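Local atomic coordinates of DUF1780 domain-containing protein (Pseudomonas aeruginosa, PDB entry 1Y0K), a protein that is of unknown function but belongs to a family of putative endonucleases in the PD-(D/E)XK clan. Residues D5-L10 against R149-F154; R36-L41 against P190-A195; A116-T121 against L172-P177. One frame throughout, in Å; residues are numbered along the deposited sequence.

In the fold
From the N terminus, helix 3-23 comes first, and interaction 1 closes a long loop by bringing it against strand 150-153. Interaction 2 starts at the end of the next helix, 26-40, and closes on the short helix 191-194. Because its start lies inside the first loop and its end beyond it, the two cross. Interaction 3 joins the turn leading into helix 119-132 to strand 171-175; it crosses interaction 1 and is nested inside the loop of interaction 2. Interactions 2 and 3 touch at strand 171-175, where Phe37 and Leu193 reach Ser173. Interaction 1 stands apart at a small two-stranded sheet, its centre about 17 Å from that of interaction 3.

Interaction 1. Residues D5-L10 against R149-F154; sequences DYLRLL and RAVPDF
Leu7 and Leu10, one helical turn apart on helix 3-23, each send a methyl group to a different branch of Val151. The tighter half is at Leu7, where CD2 lies 3.8 Å from Val151 CG2. At Leu10 the fit is looser, with CD1 standing 4.2 Å from Val151 CG1. In both pairs the side chains meet at about a right angle, and each leucine touches the forked end of the valine with a single methyl. The fork is set by the first torsion of Val151 (chi1 -68°), which puts CG1 anti to the carbonyl carbon and CG2 between the backbone N and that carbon, leaving one methyl for each leucine. No hydrogen bond joins the two segments, and the backbones stay well apart, with 7.8 Å between the CA atoms of Leu10 and Val151. On the solvent side of the helix the exposed Arg8 forms a salt bridge with Asp5, its NH1 lying 2.9 Å from Asp5 OD1 and approaching from above the carboxylate plane. Leu7 and Val151 also touch Arg108, and Val151 shares backbone hydrogen bonds with Gln107 and Ile109. The arrangement is that of an N-terminal helix resting lightly, through an apolar stripe, on a two-stranded parallel sheet formed by strands 107-110 and 150-153.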
ATOM      1  N   ASP A   5      14.988   3.580  21.613  1.00 21.40           N
ATOM      2  CA  ASP A   5      15.692   2.574  20.831  1.00 21.42           C
ATOM      3  C   ASP A   5      14.726   1.799  19.932  1.00 21.34           C
ATOM      4  O   ASP A   5      15.104   1.389  18.839  1.00 21.52           O
ATOM      5  CB  ASP A   5      16.525   1.641  21.717  1.00 20.67           C
ATOM      6  CG  ASP A   5      17.858   2.268  22.157  1.00 21.19           C
ATOM      7  OD1 ASP A   5      18.334   3.237  21.505  1.00 20.85           O
ATOM      8  OD2 ASP A   5      18.434   1.782  23.162  1.00 20.30           O
ATOM      9  N   TYR A   6      13.478   1.634  20.373  1.00 21.93           N
ATOM     10  CA  TYR A   6      12.474   0.967  19.514  1.00 21.83           C
ATOM     11  C   TYR A   6      12.146   1.810  18.278  1.00 21.42           C
ATOM     12  O   TYR A   6      12.095   1.300  17.155  1.00 20.63           O
ATOM     13  CB  TYR A   6      11.196   0.600  20.279  1.00 22.96           C
ATOM     14  CG  TYR A   6      10.243  -0.246  19.448  1.00 24.26           C
ATOM     15  CD1 TYR A   6      10.639  -1.488  18.949  1.00 24.90           C
ATOM     16  CD2 TYR A   6       8.952   0.205  19.151  1.00 25.88           C
ATOM     17  CE1 TYR A   6       9.777  -2.269  18.169  1.00 25.92           C
ATOM     18  CE2 TYR A   6       8.075  -0.572  18.382  1.00 26.28           C
ATOM     19  CZ  TYR A   6       8.499  -1.807  17.895  1.00 25.85           C
ATOM     20  OH  TYR A   6       7.654  -2.588  17.127  1.00 26.73           O
ATOM     21  N   LEU A   7      11.953   3.105  18.491  1.00 20.79           N
ATOM     22  CA  LEU A   7      11.700   4.028  17.390  1.00 20.86           C
ATOM     23  C   LEU A   7      12.910   4.090  16.452  1.00 20.55           C
ATOM     24  O   LEU A   7      12.749   4.187  15.229  1.00 20.19           O
ATOM     25  CB  LEU A   7      11.352   5.418  17.933  1.00 20.92           C
ATOM     26  CG  LEU A   7       9.977   5.618  18.576  1.00 21.93           C
ATOM     27  CD1 LEU A   7       9.900   6.967  19.266  1.00 24.10           C
ATOM     28  CD2 LEU A   7       8.865   5.483  17.527  1.00 22.66           C
ATOM     29  N   ARG A   8      14.119   4.024  17.021  1.00 20.10           N
ATOM     30  CA  ARG A   8      15.346   3.925  16.216  1.00 19.75           C
ATOM     31  C   ARG A   8      15.360   2.670  15.344  1.00 19.15           C
ATOM     32  O   ARG A   8      15.734   2.731  14.175  1.00 19.10           O
ATOM     33  CB  ARG A   8      16.594   3.940  17.094  1.00 20.15           C
ATOM     34  CG  ARG A   8      17.012   5.325  17.517  1.00 21.59           C
ATOM     35  CD  ARG A   8      18.258   5.291  18.394  1.00 22.88           C
ATOM     36  NE  ARG A   8      18.489   6.622  18.935  1.00 24.70           N
ATOM     37  CZ  ARG A   8      18.314   6.974  20.205  1.00 26.17           C
ATOM     38  NH1 ARG A   8      17.951   6.083  21.123  1.00 24.48           N
ATOM     39  NH2 ARG A   8      18.533   8.235  20.560  1.00 28.31           N
ATOM     40  N   LEU A   9      14.962   1.539  15.921  1.00 18.67           N
ATOM     41  CA  LEU A   9      14.849   0.291  15.178  1.00 18.89           C
ATOM     42  C   LEU A   9      13.901   0.498  13.992  1.00 18.44           C
ATOM     43  O   LEU A   9      14.217   0.140  12.862  1.00 17.95           O
ATOM     44  CB  LEU A   9      14.310  -0.825  16.091  1.00 19.47           C
ATOM     45  CG  LEU A   9      14.336  -2.285  15.620  1.00 21.42           C
ATOM     46  CD1 LEU A   9      13.928  -3.211  16.777  1.00 23.05           C
ATOM     47  CD2 LEU A   9      13.440  -2.525  14.422  1.00 24.73           C
ATOM     48  N   LEU A  10      12.735   1.077  14.255  1.00 18.32           N
ATOM     49  CA  LEU A  10      11.761   1.290  13.182  1.00 18.36           C
ATOM     50  C   LEU A  10      12.271   2.266  12.108  1.00 18.54           C
ATOM     51  O   LEU A  10      11.973   2.102  10.926  1.00 18.70           O
ATOM     52  CB  LEU A  10      10.415   1.737  13.752  1.00 18.68           C
ATOM     53  CG  LEU A  10       9.732   0.755  14.706  1.00 18.33           C
ATOM     54  CD1 LEU A  10       8.447   1.364  15.236  1.00 20.66           C
ATOM     55  CD2 LEU A  10       9.444  -0.594  14.012  1.00 19.55           C
ATOM     56  N   ARG A 149      10.204   9.843   8.900  1.00 25.30           N
ATOM     57  CA  ARG A 149       9.872  10.843   9.925  1.00 25.63           C
ATOM     58  C   ARG A 149       8.650  10.479  10.781  1.00 24.39           C
ATOM     59  O   ARG A 149       8.356  11.155  11.777  1.00 24.43           O
ATOM     60  CB  ARG A 149       9.659  12.231   9.293  1.00 26.84           C
ATOM     61  CG  ARG A 149      10.760  12.703   8.335  1.00 30.25           C
ATOM     62  CD  ARG A 149      12.070  12.981   9.047  1.00 35.69           C
ATOM     63  NE  ARG A 149      13.030  13.619   8.147  1.00 39.78           N
ATOM     64  CZ  ARG A 149      14.049  12.996   7.558  1.00 41.64           C
ATOM     65  NH1 ARG A 149      14.275  11.704   7.778  1.00 42.45           N
ATOM     66  NH2 ARG A 149      14.855  13.676   6.751  1.00 43.01           N
ATOM     67  N   ALA A 150       7.938   9.420  10.397  1.00 22.88           N
ATOM     68  CA  ALA A 150       6.707   9.062  11.087  1.00 21.83           C
ATOM     69  C   ALA A 150       6.516   7.556  11.287  1.00 21.07           C
ATOM     70  O   ALA A 150       7.030   6.738  10.525  1.00 21.17           O
ATOM     71  CB  ALA A 150       5.487   9.694  10.387  1.00 21.65           C
ATOM     72  N   VAL A 151       5.797   7.210  12.345  1.00 20.48           N
ATOM     73  CA  VAL A 151       5.389   5.828  12.603  1.00 20.19           C
ATOM     74  C   VAL A 151       3.885   5.877  12.885  1.00 18.99           C
ATOM     75  O   VAL A 151       3.428   6.793  13.557  1.00 18.75           O
ATOM     76  CB  VAL A 151       6.168   5.209  13.803  1.00 20.21           C
ATOM     77  CG1 VAL A 151       7.633   5.028  13.453  1.00 22.67           C
ATOM     78  CG2 VAL A 151       6.055   6.081  15.041  1.00 21.55           C
ATOM     79  N   PRO A 152       3.100   4.924  12.349  1.00 18.03           N
ATOM     80  CA  PRO A 152       1.648   5.019  12.600  1.00 17.25           C
ATOM     81  C   PRO A 152       1.301   4.891  14.072  1.00 17.13           C
ATOM     82  O   PRO A 152       1.962   4.151  14.808  1.00 18.17           O
ATOM     83  CB  PRO A 152       1.079   3.824  11.830  1.00 17.30           C
ATOM     84  CG  PRO A 152       2.124   3.517  10.791  1.00 18.26           C
ATOM     85  CD  PRO A 152       3.424   3.767  11.497  1.00 18.30           C
ATOM     86  N   ASP A 153       0.283   5.623  14.499  1.00 16.45           N
ATOM     87  CA  ASP A 153      -0.269   5.429  15.825  1.00 16.21           C
ATOM     88  C   ASP A 153      -1.379   4.391  15.693  1.00 15.09           C
ATOM     89  O   ASP A 153      -2.488   4.702  15.262  1.00 14.45           O
ATOM     90  CB  ASP A 153      -0.807   6.734  16.394  1.00 16.77           C
ATOM     91  CG  ASP A 153      -1.234   6.602  17.839  1.00 19.41           C
ATOM     92  OD1 ASP A 153      -1.474   5.453  18.300  1.00 19.87           O
ATOM     93  OD2 ASP A 153      -1.357   7.659  18.511  1.00 22.16           O
ATOM     94  N   PHE A 154      -1.058   3.150  16.041  1.00 14.99           N
ATOM     95  CA  PHE A 154      -1.990   2.049  15.868  1.00 15.89           C
ATOM     96  C   PHE A 154      -3.138   2.051  16.890  1.00 16.17           C
ATOM     97  O   PHE A 154      -4.074   1.244  16.798  1.00 16.80           O
ATOM     98  CB  PHE A 154      -1.220   0.713  15.847  1.00 16.23           C
ATOM     99  CG  PHE A 154      -0.287   0.573  14.661  1.00 16.93           C
ATOM    100  CD1 PHE A 154       1.099   0.555  14.839  1.00 18.74           C
ATOM    101  CD2 PHE A 154      -0.799   0.482  13.371  1.00 18.10           C
ATOM    102  CE1 PHE A 154       1.959   0.423  13.747  1.00 18.24           C
ATOM    103  CE2 PHE A 154       0.044   0.366  12.272  1.00 17.77           C
ATOM    104  CZ  PHE A 154       1.428   0.336  12.457  1.00 17.35           C
TER

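Interaction 2. Residues R36-L41 against P190-A195; sequences RFLEAL and PEFLRA
The end of helix 26-40 and the short helix 191-194 come closest at Leu41 and Phe192, whose CA atoms are 8.1 Å apart. The shortest approach between the side chains is Leu38 CD2 to Phe192 CE1, 3.6 Å, and the two meet obliquely, with CZ the next nearest ring atom. Phe192 carries CG between its backbone N and carbonyl carbon (chi1 71°), an orientation that swings the ring across to Leu38. Beside this pair, Leu193 CD2 abuts the edge of the Phe37 ring near its plane, 3.7 Å from CE2, while Leu41 CG lies above one face of the same ring, toward the rim, and Leu41 CD1 is 4.3 Å from Phe192 O. Both helices lie on one face of the central mixed sheet, forming a helical layer of an alpha/beta fold: Phe37 and Leu193 each reach Ser173 on strand 171-175 and Val182 on strand 179-185. Away from this apolar seam, Arg36 grips Glu39 side-on. Arg36 NE is 3.0 Å from Glu39 OE1 and Arg36 NH1 2.8 Å from Glu39 OE2, both oxygens met from above the carboxylate plane. Glu39 OE2 is further hydrogen-bonded to Tyr45 OH, and Arg36 makes a cation-pi contact with Trp32.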
ATOM      1  N   ARG A  36       4.905  -8.470  -0.872  1.00 13.36           N
ATOM      2  CA  ARG A  36       4.899  -8.107   0.561  1.00 13.54           C
ATOM      3  C   ARG A  36       3.468  -7.995   1.088  1.00 13.57           C
ATOM      4  O   ARG A  36       3.157  -8.436   2.200  1.00 14.10           O
ATOM      5  CB  ARG A  36       5.654  -6.790   0.804  1.00 13.52           C
ATOM      6  CG  ARG A  36       7.173  -6.792   0.438  1.00 14.43           C
ATOM      7  CD  ARG A  36       8.025  -7.881   1.167  1.00 16.30           C
ATOM      8  NE  ARG A  36       7.870  -9.262   0.682  1.00 18.87           N
ATOM      9  CZ  ARG A  36       8.300  -9.733  -0.493  1.00 21.88           C
ATOM     10  NH1 ARG A  36       8.115 -11.015  -0.804  1.00 22.39           N
ATOM     11  NH2 ARG A  36       8.895  -8.943  -1.377  1.00 22.51           N
ATOM     12  N   PHE A  37       2.592  -7.410   0.275  1.00 13.31           N
ATOM     13  CA  PHE A  37       1.175  -7.251   0.633  1.00 13.03           C
ATOM     14  C   PHE A  37       0.480  -8.608   0.757  1.00 13.28           C
ATOM     15  O   PHE A  37      -0.223  -8.870   1.739  1.00 13.13           O
ATOM     16  CB  PHE A  37       0.505  -6.367  -0.433  1.00 13.27           C
ATOM     17  CG  PHE A  37      -0.973  -6.173  -0.255  1.00 12.51           C
ATOM     18  CD1 PHE A  37      -1.483  -5.563   0.888  1.00 11.51           C
ATOM     19  CD2 PHE A  37      -1.853  -6.536  -1.273  1.00 13.97           C
ATOM     20  CE1 PHE A  37      -2.845  -5.348   1.032  1.00 11.89           C
ATOM     21  CE2 PHE A  37      -3.226  -6.335  -1.140  1.00 14.79           C
ATOM     22  CZ  PHE A  37      -3.723  -5.726   0.025  1.00 14.24           C
ATOM     23  N   LEU A  38       0.682  -9.481  -0.225  1.00 13.70           N
ATOM     24  CA  LEU A  38       0.068 -10.813  -0.194  1.00 13.85           C
ATOM     25  C   LEU A  38       0.582 -11.620   1.007  1.00 14.99           C
ATOM     26  O   LEU A  38      -0.186 -12.329   1.658  1.00 15.24           O
ATOM     27  CB  LEU A  38       0.314 -11.563  -1.516  1.00 13.72           C
ATOM     28  CG  LEU A  38      -0.349 -10.946  -2.759  1.00 13.81           C
ATOM     29  CD1 LEU A  38       0.125 -11.676  -4.011  1.00 17.03           C
ATOM     30  CD2 LEU A  38      -1.871 -10.941  -2.663  1.00 15.79           C
ATOM     31  N   GLU A  39       1.884 -11.500   1.288  1.00 15.47           N
ATOM     32  CA  GLU A  39       2.473 -12.125   2.477  1.00 16.84           C
ATOM     33  C   GLU A  39       1.849 -11.607   3.771  1.00 16.74           C
ATOM     34  O   GLU A  39       1.572 -12.387   4.676  1.00 17.15           O
ATOM     35  CB  GLU A  39       3.992 -11.963   2.487  1.00 16.84           C
ATOM     36  CG  GLU A  39       4.642 -12.788   1.402  1.00 19.41           C
ATOM     37  CD  GLU A  39       6.108 -12.482   1.246  1.00 24.39           C
ATOM     38  OE1 GLU A  39       6.620 -11.617   1.987  1.00 26.91           O
ATOM     39  OE2 GLU A  39       6.741 -13.103   0.368  1.00 26.72           O
ATOM     40  N   ALA A  40       1.593 -10.303   3.836  1.00 16.47           N
ATOM     41  CA  ALA A  40       0.907  -9.702   4.983  1.00 16.84           C
ATOM     42  C   ALA A  40      -0.474 -10.304   5.206  1.00 17.20           C
ATOM     43  O   ALA A  40      -0.896 -10.493   6.347  1.00 17.57           O
ATOM     44  CB  ALA A  40       0.795  -8.199   4.810  1.00 17.01           C
ATOM     45  N   LEU A  41      -1.168 -10.609   4.112  1.00 17.20           N
ATOM     46  CA  LEU A  41      -2.528 -11.128   4.185  1.00 17.46           C
ATOM     47  C   LEU A  41      -2.588 -12.643   4.191  1.00 17.39           C
ATOM     48  O   LEU A  41      -3.685 -13.208   4.201  1.00 17.60           O
ATOM     49  CB  LEU A  41      -3.374 -10.599   3.024  1.00 17.61           C
ATOM     50  CG  LEU A  41      -3.481  -9.079   2.885  1.00 18.45           C
ATOM     51  CD1 LEU A  41      -4.527  -8.745   1.828  1.00 19.02           C
ATOM     52  CD2 LEU A  41      -3.846  -8.456   4.204  1.00 20.88           C
ATOM     53  N   PRO A 190     -11.314  -8.857  -6.033  1.00 22.72           N
ATOM     54  CA  PRO A 190     -10.904 -10.199  -5.626  1.00 22.63           C
ATOM     55  C   PRO A 190     -11.303 -10.528  -4.196  1.00 22.35           C
ATOM     56  O   PRO A 190     -11.247  -9.669  -3.312  1.00 21.80           O
ATOM     57  CB  PRO A 190      -9.384 -10.128  -5.732  1.00 23.20           C
ATOM     58  CG  PRO A 190      -9.155  -9.220  -6.877  1.00 23.17           C
ATOM     59  CD  PRO A 190     -10.242  -8.175  -6.790  1.00 22.96           C
ATOM     60  N   GLU A 191     -11.700 -11.774  -3.969  1.00 22.22           N
ATOM     61  CA  GLU A 191     -12.187 -12.171  -2.657  1.00 22.92           C
ATOM     62  C   GLU A 191     -11.156 -11.973  -1.540  1.00 21.74           C
ATOM     63  O   GLU A 191     -11.532 -11.626  -0.415  1.00 21.26           O
ATOM     64  CB  GLU A 191     -12.690 -13.613  -2.703  1.00 23.63           C
ATOM     65  CG  GLU A 191     -13.324 -14.096  -1.421  1.00 27.64           C
ATOM     66  CD  GLU A 191     -13.290 -15.602  -1.321  1.00 32.17           C
ATOM     67  OE1 GLU A 191     -12.286 -16.197  -1.770  1.00 35.78           O
ATOM     68  OE2 GLU A 191     -14.259 -16.189  -0.796  1.00 34.71           O
ATOM     69  N   PHE A 192      -9.867 -12.157  -1.844  1.00 21.41           N
ATOM     70  CA  PHE A 192      -8.823 -11.981  -0.832  1.00 21.13           C
ATOM     71  C   PHE A 192      -8.746 -10.550  -0.297  1.00 20.76           C
ATOM     72  O   PHE A 192      -8.391 -10.336   0.856  1.00 20.93           O
ATOM     73  CB  PHE A 192      -7.446 -12.522  -1.272  1.00 21.03           C
ATOM     74  CG  PHE A 192      -6.761 -11.708  -2.347  1.00 20.62           C
ATOM     75  CD1 PHE A 192      -5.972 -10.602  -2.014  1.00 20.98           C
ATOM     76  CD2 PHE A 192      -6.871 -12.071  -3.690  1.00 20.88           C
ATOM     77  CE1 PHE A 192      -5.332  -9.848  -3.009  1.00 20.04           C
ATOM     78  CE2 PHE A 192      -6.223 -11.328  -4.697  1.00 20.74           C
ATOM     79  CZ  PHE A 192      -5.458 -10.215  -4.354  1.00 20.04           C
ATOM     80  N   LEU A 193      -9.105  -9.576  -1.127  1.00 20.31           N
ATOM     81  CA  LEU A 193      -9.223  -8.198  -0.655  1.00 19.76           C
ATOM     82  C   LEU A 193     -10.437  -8.018   0.263  1.00 19.50           C
ATOM     83  O   LEU A 193     -10.320  -7.498   1.369  1.00 18.73           O
ATOM     84  CB  LEU A 193      -9.275  -7.222  -1.838  1.00 19.90           C
ATOM     85  CG  LEU A 193      -7.963  -7.121  -2.623  1.00 19.13           C
ATOM     86  CD1 LEU A 193      -8.142  -6.258  -3.868  1.00 20.05           C
ATOM     87  CD2 LEU A 193      -6.830  -6.577  -1.738  1.00 18.42           C
ATOM     88  N   ARG A 194     -11.599  -8.472  -0.201  1.00 19.34           N
ATOM     89  CA  ARG A 194     -12.837  -8.330   0.557  1.00 19.43           C
ATOM     90  C   ARG A 194     -12.776  -9.032   1.909  1.00 19.14           C
ATOM     91  O   ARG A 194     -13.274  -8.510   2.910  1.00 18.81           O
ATOM     92  CB  ARG A 194     -14.022  -8.808  -0.280  1.00 19.62           C
ATOM     93  CG  ARG A 194     -14.391  -7.764  -1.340  1.00 21.99           C
ATOM     94  CD  ARG A 194     -15.650  -8.108  -2.112  1.00 26.47           C
ATOM     95  NE  ARG A 194     -15.447  -9.290  -2.941  1.00 30.32           N
ATOM     96  CZ  ARG A 194     -15.926 -10.496  -2.643  1.00 32.66           C
ATOM     97  NH1 ARG A 194     -16.649 -10.674  -1.541  1.00 33.64           N
ATOM     98  NH2 ARG A 194     -15.682 -11.521  -3.445  1.00 33.70           N
ATOM     99  N   ALA A 195     -12.113 -10.186   1.926  1.00 19.10           N
ATOM    100  CA  ALA A 195     -11.944 -10.994   3.140  1.00 19.45           C
ATOM    101  C   ALA A 195     -11.159 -10.294   4.250  1.00 19.11           C
ATOM    102  O   ALA A 195     -11.280 -10.650   5.424  1.00 19.13           O
ATOM    103  CB  ALA A 195     -11.274 -12.312   2.795  1.00 19.89           C
TER

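Interaction 3. Residues A116-T121 against L172-P177; sequences ARLAPT and LSMVGP
On the face of the central mixed sheet turned toward the start of helix 119-132, Leu118 packs against Leu172 and Met174 of strand 171-175. These two strand residues point toward Leu118, whereas Ser173 between them points away, toward the layer that holds Phe37. Leu118 occupies the third position of a type I beta turn from Ala116 to Ala119, closed by a hydrogen bond of 3.1 Å from Ala119 N to Ala116 O. From there its CD2 makes all the close approaches: 3.8 Å to Met174 CG, 4.1 Å to Met174 SE and 4.2 Å to Leu172 CD2. Met174 is a selenomethionine. With chi2 extended (176°), its chain runs CG and SE past the leucine methyl, and the bend at chi3 (-62°) then turns CE away from it. The backbones keep their distance, with 9.3 Å between the CA atoms of Leu118 and Met174. Val145, Phe70 and Val72 from the neighbouring part of the sheet, together with Tyr164 of helix 162-166, also touch Leu118. A sheet with helices on both faces is consistent with the PD-(D/E)XK clan. All three touching residues are buried and no hydrogen bond crosses between the segments, which implies that this junction is held by close apolar fit and the exclusion of water instead of by directed polar bonds.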
ATOM      1  N   ALA A 116      -4.290  10.182   4.888  1.00 15.22           N
ATOM      2  CA  ALA A 116      -4.312  11.427   4.112  1.00 15.18           C
ATOM      3  C   ALA A 116      -3.042  11.648   3.285  1.00 14.96           C
ATOM      4  O   ALA A 116      -3.044  12.404   2.316  1.00 15.08           O
ATOM      5  CB  ALA A 116      -4.566  12.624   5.037  1.00 15.51           C
ATOM      6  N   ARG A 117      -1.953  10.995   3.673  1.00 14.64           N
ATOM      7  CA  ARG A 117      -0.699  11.078   2.932  1.00 14.40           C
ATOM      8  C   ARG A 117      -0.813  10.521   1.507  1.00 14.61           C
ATOM      9  O   ARG A 117       0.027  10.821   0.655  1.00 15.51           O
ATOM     10  CB  ARG A 117       0.434  10.360   3.666  1.00 14.18           C
ATOM     11  CG  ARG A 117       0.881  11.027   4.959  1.00 16.91           C
ATOM     12  CD  ARG A 117       1.538  12.382   4.717  1.00 20.89           C
ATOM     13  NE  ARG A 117       2.093  12.932   5.958  1.00 21.67           N
ATOM     14  CZ  ARG A 117       3.378  12.882   6.282  1.00 23.59           C
ATOM     15  NH1 ARG A 117       4.256  12.313   5.458  1.00 23.66           N
ATOM     16  NH2 ARG A 117       3.792  13.396   7.434  1.00 24.47           N
ATOM     17  N   LEU A 118      -1.838   9.702   1.270  1.00 15.13           N
ATOM     18  CA  LEU A 118      -2.064   9.111  -0.049  1.00 15.18           C
ATOM     19  C   LEU A 118      -2.722  10.095  -1.011  1.00 15.54           C
ATOM     20  O   LEU A 118      -2.742   9.866  -2.232  1.00 15.59           O
ATOM     21  CB  LEU A 118      -2.964   7.886   0.076  1.00 15.57           C
ATOM     22  CG  LEU A 118      -2.406   6.524   0.500  1.00 17.47           C
ATOM     23  CD1 LEU A 118      -1.430   6.599   1.640  1.00 20.33           C
ATOM     24  CD2 LEU A 118      -3.586   5.579   0.833  1.00 16.23           C
ATOM     25  N   ALA A 119      -3.276  11.174  -0.469  1.00 15.34           N
ATOM     26  CA  ALA A 119      -4.189  12.015  -1.255  1.00 15.93           C
ATOM     27  C   ALA A 119      -3.542  12.693  -2.471  1.00 16.94           C
ATOM     28  O   ALA A 119      -4.111  12.652  -3.565  1.00 17.15           O
ATOM     29  CB  ALA A 119      -4.898  13.030  -0.360  1.00 16.34           C
ATOM     30  N   PRO A 120      -2.366  13.329  -2.297  1.00 17.62           N
ATOM     31  CA  PRO A 120      -1.782  14.021  -3.453  1.00 18.25           C
ATOM     32  C   PRO A 120      -1.630  13.126  -4.687  1.00 18.61           C
ATOM     33  O   PRO A 120      -2.046  13.506  -5.789  1.00 17.93           O
ATOM     34  CB  PRO A 120      -0.431  14.499  -2.916  1.00 18.67           C
ATOM     35  CG  PRO A 120      -0.721  14.734  -1.443  1.00 19.18           C
ATOM     36  CD  PRO A 120      -1.537  13.521  -1.086  1.00 18.08           C
ATOM     37  N   THR A 121      -1.072  11.933  -4.500  1.00 18.23           N
ATOM     38  CA  THR A 121      -0.862  11.017  -5.616  1.00 18.24           C
ATOM     39  C   THR A 121      -2.186  10.473  -6.149  1.00 17.58           C
ATOM     40  O   THR A 121      -2.390  10.411  -7.364  1.00 16.57           O
ATOM     41  CB  THR A 121       0.112   9.882  -5.213  1.00 18.49           C
ATOM     42  OG1 THR A 121       1.396  10.464  -4.962  1.00 20.63           O
ATOM     43  CG2 THR A 121       0.266   8.868  -6.332  1.00 19.08           C
ATOM     44  N   LEU A 172      -8.631  -0.112  -2.505  1.00 11.72           N
ATOM     45  CA  LEU A 172      -7.445   0.641  -2.116  1.00 11.51           C
ATOM     46  C   LEU A 172      -6.901  -0.043  -0.891  1.00 11.49           C
ATOM     47  O   LEU A 172      -7.638  -0.289   0.063  1.00 11.10           O
ATOM     48  CB  LEU A 172      -7.793   2.091  -1.793  1.00 11.63           C
ATOM     49  CG  LEU A 172      -6.682   2.979  -1.200  1.00 11.08           C
ATOM     50  CD1 LEU A 172      -5.476   3.105  -2.142  1.00 10.28           C
ATOM     51  CD2 LEU A 172      -7.236   4.344  -0.867  1.00 12.40           C
ATOM     52  N   SER A 173      -5.609  -0.336  -0.939  1.00 11.77           N
ATOM     53  CA  SER A 173      -4.905  -0.993   0.150  1.00 12.02           C
ATOM     54  C   SER A 173      -3.582  -0.289   0.391  1.00 12.44           C
ATOM     55  O   SER A 173      -3.050   0.370  -0.508  1.00 12.18           O
ATOM     56  CB  SER A 173      -4.658  -2.465  -0.178  1.00 12.46           C
ATOM     57  OG  SER A 173      -5.865  -3.142  -0.486  1.00 12.94           O
HETATM   58  N   MSE A 174      -3.062  -0.434   1.613  1.00 12.83           N
HETATM   59  CA  MSE A 174      -1.739   0.071   1.980  1.00 14.06           C
HETATM   60  C   MSE A 174      -0.881  -1.048   2.555  1.00 13.12           C
HETATM   61  O   MSE A 174      -1.371  -1.952   3.237  1.00 12.08           O
HETATM   62  CB  MSE A 174      -1.831   1.155   3.057  1.00 14.00           C
HETATM   63  CG  MSE A 174      -2.599   2.417   2.716  1.00 17.48           C
HETATM   64 SE   MSE A 174      -2.665   3.489   4.218  1.00 18.35          SE
HETATM   65  CE  MSE A 174      -3.542   2.485   5.355  1.00 23.55           C
ATOM     66  N   VAL A 175       0.410  -0.966   2.292  1.00 12.58           N
ATOM     67  CA  VAL A 175       1.373  -1.858   2.934  1.00 12.82           C
ATOM     68  C   VAL A 175       2.647  -1.067   3.204  1.00 13.25           C
ATOM     69  O   VAL A 175       3.013  -0.186   2.440  1.00 13.30           O
ATOM     70  CB  VAL A 175       1.655  -3.130   2.083  1.00 13.03           C
ATOM     71  CG1 VAL A 175       2.319  -2.783   0.739  1.00 12.68           C
ATOM     72  CG2 VAL A 175       2.528  -4.140   2.871  1.00 13.56           C
ATOM     73  N   GLY A 176       3.305  -1.372   4.315  1.00 13.67           N
ATOM     74  CA  GLY A 176       4.607  -0.791   4.609  1.00 13.96           C
ATOM     75  C   GLY A 176       5.356  -1.739   5.517  1.00 14.19           C
ATOM     76  O   GLY A 176       4.862  -2.813   5.833  1.00 14.25           O
ATOM     77  N   PRO A 177       6.561  -1.348   5.951  1.00 14.95           N
ATOM     78  CA  PRO A 177       7.310  -2.249   6.819  1.00 15.40           C
ATOM     79  C   PRO A 177       6.573  -2.580   8.124  1.00 15.83           C
ATOM     80  O   PRO A 177       6.773  -3.664   8.685  1.00 17.34           O
ATOM     81  CB  PRO A 177       8.622  -1.488   7.072  1.00 15.68           C
ATOM     82  CG  PRO A 177       8.731  -0.517   5.890  1.00 15.94           C
ATOM     83  CD  PRO A 177       7.302  -0.116   5.633  1.00 15.42           C
TER